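Side-chain contacts in extracellular solute-binding protein, family 1 (Bifidobacterium longum subsp. infantis ATCC 15697, PDB 3OMB), which probably captures a solute, perhaps a carbohydrate, outside the cell for an ABC-type importer, and carries a bound magnesium ion: residues V128-K133 with V423-D428; K139-D144 with S347-A352. All coordinates share one frame; numbering follows the deposited sequence.

Contact 1: V128-K133 with V423-D428; sequences VKAFFK and VGWIPD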
ATOM      1  N   VAL A 128     -13.204  14.294  12.758  1.00 22.21           N
ATOM      2  CA  VAL A 128     -11.836  14.413  12.232  1.00 21.78           C
ATOM      3  C   VAL A 128     -10.855  14.725  13.358  1.00 22.37           C
ATOM      4  O   VAL A 128      -9.765  14.109  13.433  1.00 21.63           O
ATOM      5  CB  VAL A 128     -11.772  15.486  11.145  1.00 21.81           C
ATOM      6  CG1 VAL A 128     -10.369  15.625  10.622  1.00 22.00           C
ATOM      7  CG2 VAL A 128     -12.783  15.152  10.023  1.00 19.73           C
ATOM      8  N   LYS A 129     -11.236  15.658  14.241  1.00 22.81           N
ATOM      9  CA  LYS A 129     -10.408  15.970  15.419  1.00 23.53           C
ATOM     10  C   LYS A 129     -10.171  14.713  16.262  1.00 22.58           C
ATOM     11  O   LYS A 129      -9.068  14.486  16.764  1.00 23.14           O
ATOM     12  CB  LYS A 129     -11.015  17.086  16.290  1.00 23.83           C
ATOM     13  CG  LYS A 129     -10.884  18.501  15.701  1.00 26.63           C
ATOM     14  CD  LYS A 129     -11.029  19.568  16.776  1.00 31.28           C
ATOM     15  CE  LYS A 129     -12.467  19.738  17.230  1.00 33.31           C
ATOM     16  NZ  LYS A 129     -12.517  20.647  18.446  1.00 36.21           N
ATOM     17  N   ALA A 130     -11.207  13.898  16.405  1.00 21.85           N
ATOM     18  CA  ALA A 130     -11.105  12.629  17.153  1.00 20.96           C
ATOM     19  C   ALA A 130     -10.110  11.663  16.496  1.00 20.05           C
ATOM     20  O   ALA A 130      -9.349  10.983  17.182  1.00 20.15           O
ATOM     21  CB  ALA A 130     -12.471  11.979  17.269  1.00 21.30           C
ATOM     22  N   PHE A 131     -10.135  11.628  15.170  1.00 18.96           N
ATOM     23  CA  PHE A 131      -9.270  10.797  14.361  1.00 18.92           C
ATOM     24  C   PHE A 131      -7.830  11.252  14.598  1.00 19.30           C
ATOM     25  O   PHE A 131      -6.963  10.423  14.926  1.00 18.38           O
ATOM     26  CB  PHE A 131      -9.721  10.900  12.887  1.00 18.37           C
ATOM     27  CG  PHE A 131      -8.833  10.183  11.873  1.00 19.63           C
ATOM     28  CD1 PHE A 131      -8.179   8.976  12.173  1.00 18.92           C
ATOM     29  CD2 PHE A 131      -8.711  10.698  10.584  1.00 19.22           C
ATOM     30  CE1 PHE A 131      -7.392   8.323  11.223  1.00 19.52           C
ATOM     31  CE2 PHE A 131      -7.928  10.050   9.616  1.00 20.56           C
ATOM     32  CZ  PHE A 131      -7.262   8.861   9.936  1.00 19.23           C
ATOM     33  N   PHE A 132      -7.587  12.565  14.488  1.00 19.61           N
ATOM     34  CA  PHE A 132      -6.251  13.123  14.695  1.00 20.45           C
ATOM     35  C   PHE A 132      -5.745  12.863  16.116  1.00 21.53           C
ATOM     36  O   PHE A 132      -4.553  12.653  16.318  1.00 21.18           O
ATOM     37  CB  PHE A 132      -6.204  14.631  14.429  1.00 20.26           C
ATOM     38  CG  PHE A 132      -6.393  15.031  12.967  1.00 22.06           C
ATOM     39  CD1 PHE A 132      -6.439  14.071  11.937  1.00 23.05           C
ATOM     40  CD2 PHE A 132      -6.475  16.386  12.622  1.00 22.81           C
ATOM     41  CE1 PHE A 132      -6.591  14.466  10.595  1.00 23.54           C
ATOM     42  CE2 PHE A 132      -6.627  16.787  11.280  1.00 23.21           C
ATOM     43  CZ  PHE A 132      -6.680  15.824  10.271  1.00 22.98           C
ATOM     44  N   LYS A 133      -6.640  12.849  17.101  1.00 22.41           N
ATOM     45  CA  LYS A 133      -6.203  12.663  18.472  1.00 23.78           C
ATOM     46  C   LYS A 133      -5.719  11.231  18.711  1.00 24.17           C
ATOM     47  O   LYS A 133      -4.656  11.030  19.311  1.00 25.36           O
ATOM     48  CB  LYS A 133      -7.297  13.048  19.463  1.00 24.28           C
ATOM     49  CG  LYS A 133      -6.873  12.913  20.920  1.00 27.44           C
ATOM     50  CD  LYS A 133      -8.031  13.184  21.852  1.00 30.60           C
ATOM     51  CE  LYS A 133      -7.789  12.538  23.204  1.00 33.03           C
ATOM     52  NZ  LYS A 133      -8.681  13.148  24.229  1.00 34.47           N
ATOM     53  N   VAL A 423     -13.395   6.849   2.995  1.00 19.62           N
ATOM     54  CA  VAL A 423     -12.865   8.116   3.413  1.00 19.37           C
ATOM     55  C   VAL A 423     -13.550   8.365   4.754  1.00 19.23           C
ATOM     56  O   VAL A 423     -14.734   8.679   4.819  1.00 20.42           O
ATOM     57  CB  VAL A 423     -13.177   9.172   2.349  1.00 19.23           C
ATOM     58  CG1 VAL A 423     -12.723  10.525   2.785  1.00 19.00           C
ATOM     59  CG2 VAL A 423     -12.475   8.812   1.051  1.00 19.29           C
ATOM     60  N   GLY A 424     -12.801   8.186   5.828  1.00 18.79           N
ATOM     61  CA  GLY A 424     -13.366   8.102   7.170  1.00 18.10           C
ATOM     62  C   GLY A 424     -12.293   7.415   7.976  1.00 18.18           C
ATOM     63  O   GLY A 424     -11.148   7.361   7.545  1.00 18.37           O
ATOM     64  N   TRP A 425     -12.630   6.907   9.148  1.00 18.00           N
ATOM     65  CA  TRP A 425     -11.638   6.212   9.950  1.00 18.19           C
ATOM     66  C   TRP A 425     -12.322   5.189  10.851  1.00 18.34           C
ATOM     67  O   TRP A 425     -13.400   5.439  11.349  1.00 18.53           O
ATOM     68  CB  TRP A 425     -10.767   7.182  10.749  1.00 17.42           C
ATOM     69  CG  TRP A 425     -11.425   7.811  11.962  1.00 18.00           C
ATOM     70  CD1 TRP A 425     -12.502   8.662  11.964  1.00 18.22           C
ATOM     71  CD2 TRP A 425     -11.040   7.647  13.338  1.00 17.20           C
ATOM     72  NE1 TRP A 425     -12.798   9.041  13.248  1.00 19.80           N
ATOM     73  CE2 TRP A 425     -11.934   8.419  14.116  1.00 19.21           C
ATOM     74  CE3 TRP A 425     -10.035   6.910  13.989  1.00 18.03           C
ATOM     75  CZ2 TRP A 425     -11.846   8.500  15.518  1.00 20.29           C
ATOM     76  CZ3 TRP A 425      -9.945   6.988  15.399  1.00 18.18           C
ATOM     77  CH2 TRP A 425     -10.855   7.770  16.143  1.00 19.14           C
ATOM     78  N   ILE A 426     -11.697   4.025  11.013  1.00 18.80           N
ATOM     79  CA  ILE A 426     -12.211   2.990  11.903  1.00 18.84           C
ATOM     80  C   ILE A 426     -11.478   3.175  13.210  1.00 19.29           C
ATOM     81  O   ILE A 426     -10.250   2.980  13.258  1.00 18.97           O
ATOM     82  CB  ILE A 426     -11.931   1.551  11.393  1.00 18.77           C
ATOM     83  CG1 ILE A 426     -12.513   1.319   9.989  1.00 19.20           C
ATOM     84  CG2 ILE A 426     -12.490   0.493  12.394  1.00 17.50           C
ATOM     85  CD1 ILE A 426     -13.988   1.417   9.914  1.00 20.96           C
ATOM     86  N   PRO A 427     -12.218   3.549  14.275  1.00 19.49           N
ATOM     87  CA  PRO A 427     -11.590   3.877  15.566  1.00 19.91           C
ATOM     88  C   PRO A 427     -11.104   2.617  16.292  1.00 20.60           C
ATOM     89  O   PRO A 427     -11.633   1.526  16.043  1.00 20.87           O
ATOM     90  CB  PRO A 427     -12.717   4.554  16.336  1.00 19.60           C
ATOM     91  CG  PRO A 427     -14.006   3.868  15.767  1.00 19.77           C
ATOM     92  CD  PRO A 427     -13.698   3.604  14.322  1.00 19.19           C
ATOM     93  N   ASP A 428     -10.117   2.765  17.183  1.00 21.04           N
ATOM     94  CA  ASP A 428      -9.549   1.606  17.890  1.00 21.77           C
ATOM     95  C   ASP A 428     -10.564   0.906  18.771  1.00 23.07           C
ATOM     96  O   ASP A 428     -10.429  -0.301  19.056  1.00 22.42           O
ATOM     97  CB  ASP A 428      -8.352   1.984  18.731  1.00 21.73           C
ATOM     98  CG  ASP A 428      -7.111   2.257  17.897  1.00 23.41           C
ATOM     99  OD1 ASP A 428      -7.129   1.972  16.666  1.00 23.11           O
ATOM    100  OD2 ASP A 428      -6.124   2.765  18.484  1.00 24.35           O
TER

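Contact 2: K139-D144 with S347-A352; sequences KKMSTD and SELSPA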
ATOM      1  N   LYS A 139      -2.953  12.955  11.466  1.00 21.96           N
ATOM      2  CA  LYS A 139      -2.841  14.413  11.561  1.00 22.53           C
ATOM      3  C   LYS A 139      -1.663  14.915  10.732  1.00 22.21           C
ATOM      4  O   LYS A 139      -1.782  15.895   9.986  1.00 22.26           O
ATOM      5  CB  LYS A 139      -2.664  14.841  13.012  1.00 23.22           C
ATOM      6  CG  LYS A 139      -2.599  16.345  13.175  1.00 26.15           C
ATOM      7  CD  LYS A 139      -3.225  16.739  14.491  1.00 31.73           C
ATOM      8  CE  LYS A 139      -2.220  17.178  15.498  1.00 34.77           C
ATOM      9  NZ  LYS A 139      -2.958  18.028  16.497  1.00 34.98           N
ATOM     10  N   LYS A 140      -0.538  14.223  10.851  1.00 21.65           N
ATOM     11  CA  LYS A 140       0.672  14.635  10.176  1.00 22.50           C
ATOM     12  C   LYS A 140       0.555  14.443   8.674  1.00 22.67           C
ATOM     13  O   LYS A 140       0.949  15.326   7.911  1.00 23.02           O
ATOM     14  CB  LYS A 140       1.875  13.899  10.749  1.00 22.55           C
ATOM     15  CG  LYS A 140       2.341  14.418  12.103  1.00 23.98           C
ATOM     16  CD  LYS A 140       3.645  13.719  12.466  1.00 30.53           C
ATOM     17  CE  LYS A 140       3.704  13.249  13.896  1.00 33.78           C
ATOM     18  NZ  LYS A 140       3.885  14.428  14.768  1.00 38.03           N
HETATM   19  N   MSE A 141      -0.012  13.310   8.256  1.00 22.91           N
HETATM   20  CA  MSE A 141      -0.392  13.086   6.855  1.00 24.07           C
HETATM   21  C   MSE A 141      -1.316  14.174   6.302  1.00 24.40           C
HETATM   22  O   MSE A 141      -1.199  14.578   5.136  1.00 24.59           O
HETATM   23  CB  MSE A 141      -1.131  11.771   6.709  1.00 24.35           C
HETATM   24  CG  MSE A 141      -0.278  10.603   6.414  1.00 27.15           C
HETATM   25 SE   MSE A 141      -1.484   9.099   6.003  0.75 33.15          SE
HETATM   26  CE  MSE A 141      -0.156   7.708   6.260  1.00 33.51           C
ATOM     27  N   SER A 142      -2.230  14.639   7.136  1.00 24.27           N
ATOM     28  CA  SER A 142      -3.253  15.586   6.680  1.00 25.10           C
ATOM     29  C   SER A 142      -2.840  17.047   6.684  1.00 25.83           C
ATOM     30  O   SER A 142      -3.506  17.865   6.054  1.00 26.91           O
ATOM     31  CB  SER A 142      -4.529  15.412   7.486  1.00 24.49           C
ATOM     32  OG  SER A 142      -4.965  14.068   7.396  1.00 25.72           O
ATOM     33  N   THR A 143      -1.735  17.364   7.366  1.00 26.59           N
ATOM     34  CA  THR A 143      -1.277  18.737   7.596  1.00 27.24           C
ATOM     35  C   THR A 143       0.078  18.957   6.915  1.00 28.10           C
ATOM     36  O   THR A 143       1.036  18.186   7.125  1.00 27.94           O
ATOM     37  CB  THR A 143      -1.100  19.007   9.112  1.00 27.55           C
ATOM     38  OG1 THR A 143      -2.300  18.658   9.801  1.00 29.05           O
ATOM     39  CG2 THR A 143      -0.748  20.467   9.411  1.00 27.02           C
ATOM     40  N   ASP A 144       0.167  20.008   6.107  1.00 28.38           N
ATOM     41  CA  ASP A 144       1.436  20.317   5.482  1.00 29.59           C
ATOM     42  C   ASP A 144       2.304  21.174   6.405  1.00 30.26           C
ATOM     43  O   ASP A 144       1.924  21.501   7.540  1.00 30.07           O
ATOM     44  CB  ASP A 144       1.256  20.948   4.094  1.00 29.79           C
ATOM     45  CG  ASP A 144       0.519  22.281   4.137  1.00 30.82           C
ATOM     46  OD1 ASP A 144       0.608  23.013   5.152  1.00 31.92           O
ATOM     47  OD2 ASP A 144      -0.143  22.611   3.132  1.00 31.68           O
ATOM     48  N   SER A 347      -0.625  -0.679   6.781  1.00 19.72           N
ATOM     49  CA  SER A 347      -1.743  -0.771   5.838  1.00 20.01           C
ATOM     50  C   SER A 347      -2.986   0.021   6.296  1.00 20.53           C
ATOM     51  O   SER A 347      -4.017  -0.030   5.646  1.00 19.72           O
ATOM     52  CB  SER A 347      -2.115  -2.242   5.626  1.00 19.99           C
ATOM     53  OG  SER A 347      -0.974  -3.014   5.288  1.00 19.62           O
ATOM     54  N   GLU A 348      -2.876   0.743   7.409  1.00 21.45           N
ATOM     55  CA  GLU A 348      -4.041   1.353   8.046  1.00 22.97           C
ATOM     56  C   GLU A 348      -4.409   2.708   7.440  1.00 23.43           C
ATOM     57  O   GLU A 348      -5.538   2.898   6.959  1.00 22.61           O
ATOM     58  CB  GLU A 348      -3.809   1.529   9.548  1.00 23.24           C
ATOM     59  CG  GLU A 348      -5.027   2.157  10.246  1.00 24.93           C
ATOM     60  CD  GLU A 348      -4.857   2.274  11.759  1.00 27.02           C
ATOM     61  OE1 GLU A 348      -5.837   2.690  12.441  1.00 26.09           O
ATOM     62  OE2 GLU A 348      -3.756   1.936  12.261  1.00 28.42           O
ATOM     63  N   LEU A 349      -3.451   3.632   7.489  1.00 23.82           N
ATOM     64  CA  LEU A 349      -3.644   5.006   7.058  1.00 25.59           C
ATOM     65  C   LEU A 349      -3.268   5.237   5.614  1.00 26.80           C
ATOM     66  O   LEU A 349      -2.360   4.609   5.079  1.00 27.00           O
ATOM     67  CB  LEU A 349      -2.840   5.971   7.929  1.00 25.51           C
ATOM     68  CG  LEU A 349      -3.129   5.891   9.426  1.00 26.41           C
ATOM     69  CD1 LEU A 349      -2.136   6.759  10.188  1.00 27.61           C
ATOM     70  CD2 LEU A 349      -4.599   6.253   9.777  1.00 24.40           C
ATOM     71  N   SER A 350      -3.973   6.171   4.992  1.00 27.89           N
ATOM     72  CA  SER A 350      -3.817   6.435   3.577  1.00 28.91           C
ATOM     73  C   SER A 350      -4.055   7.927   3.352  1.00 28.65           C
ATOM     74  O   SER A 350      -5.047   8.465   3.834  1.00 27.92           O
ATOM     75  CB  SER A 350      -4.807   5.566   2.798  1.00 29.28           C
ATOM     76  OG  SER A 350      -4.982   6.044   1.485  1.00 32.48           O
ATOM     77  N   PRO A 351      -3.119   8.611   2.657  1.00 28.90           N
ATOM     78  CA  PRO A 351      -3.259  10.062   2.582  1.00 28.08           C
ATOM     79  C   PRO A 351      -4.310  10.446   1.563  1.00 27.49           C
ATOM     80  O   PRO A 351      -4.747   9.597   0.782  1.00 27.00           O
ATOM     81  CB  PRO A 351      -1.873  10.546   2.125  1.00 28.72           C
ATOM     82  CG  PRO A 351      -0.985   9.324   2.062  1.00 28.91           C
ATOM     83  CD  PRO A 351      -1.877   8.127   2.023  1.00 28.81           C
ATOM     84  N   ALA A 352      -4.734  11.709   1.605  1.00 26.65           N
ATOM     85  CA  ALA A 352      -5.551  12.309   0.547  1.00 26.32           C
ATOM     86  C   ALA A 352      -6.915  11.665   0.290  1.00 25.72           C
ATOM     87  O   ALA A 352      -7.275  11.369  -0.846  1.00 26.33           O
ATOM     88  CB  ALA A 352      -4.729  12.395  -0.767  1.00 26.95           C
TER

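Contact 1: V128-K133 with V423-D428
W425 lays one face of its indole against F131, and the two side chains run alongside one another in opposite senses, each putting its CB over the other's ring. F131 CB stands 3.4 Å from the centroid of the five-membered ring of W425, only 4° off the normal, while W425 CB lies 3.6 Å from the centroid of the F131 ring. These reciprocal CH-pi contacts carry the pairing: the F131 ring and the five-membered ring of W425 are inclined at 28° and largely offset, with F131 CD1 reaching W425 CE3 at 3.3 Å. With CG anti to the backbone N (chi1 175°), the F131 ring swings out from the helix beside W425 CB and leaves F131 CB over the indole. This is a helix-against-loop contact of the periplasmic-binding-protein type of fold, in which helix 126-134 packs on the irregular segment that precedes strand 431-433. The benzo end of W425 continues over the helix, where CZ2 meets A130 CB at 3.9 Å. On the indole's other face P427 CB closes in from the same loop. Replacing W425 by an alanine would remove the indole on which F131 CB and A130 CB rest, and is likely to leave a gap between helix and loop. Nearby, the backbone N of W425 is hydrogen-bonded to S379 OG of helix 376-384.

Contact 2: K139-D144 with S347-A352
M141, a selenomethionine in this crystal, reaches from the last turn of its helix and lays its terminal methyl on the side-chain root of L349 and its selenium on the peptide between S350 and P351. The methyl, CE, comes 3.6 Å from L349 CB, while the branched end of L349 turns off to D137, A138 and F131. One atom back, SE lies 3.8 Å from P351 N and also faces the proline ring, with P351 CG at 4.0 Å. No hydrogen bond crosses between the segments; the join is made by van der Waals packing.

The reach depends on the shape of the selenomethionine chain, which is extended beyond CG (chi2 -172°, chi3 -162°) and thereby spans the space from helix to strand. On the other segment, the chain bends at P351, with the selenium beside the bend. This is plain helix-on-strand packing at the corner where the chain leaves the small antiparallel pair 152-155/349-350 and enters, as 352-356, the mixed four-stranded sheet with 98-100, 41-48 and 71-78, consistent with a type 2 solute-binding protein.

Further out, the end of the helix is fastened by its own polar groups. T143, the first residue to leave helical geometry, turns its hydroxyl back to K139 O, with OG1 donating at 2.8 Å from a position tilted 30° out of the carbonyl plane. S142 OG is hydrogen-bonded to A138 O and to A153 N, tying the same turn to strand 152-155. That strand also touches M141 through A153, so helix 136-142 packs against the two-stranded sheet, and F132 of helix 126-134 packs on that helix.

Contacts 1 and 2 illustrate how segments far apart in sequence converge on consecutive helices. Their centres lie 11 Å apart, on the same side of the chain's centre, and helices 126-134 and 136-142 follow each other with one residue between. Along the chain the order is 128-133, 139-144, 347-352, 423-428, so contact 1 encloses contact 2. They touch: F132 CZ packs on S142 CB at 3.5 Å, and F132 CD1 meets K139 CA at 3.6 Å. Strand 152-155 lies beside both, bonding by its backbone to G424 and I426 on the side of contact 1. Later parts of the chain thus pack against this helix pair, away from the magnesium site.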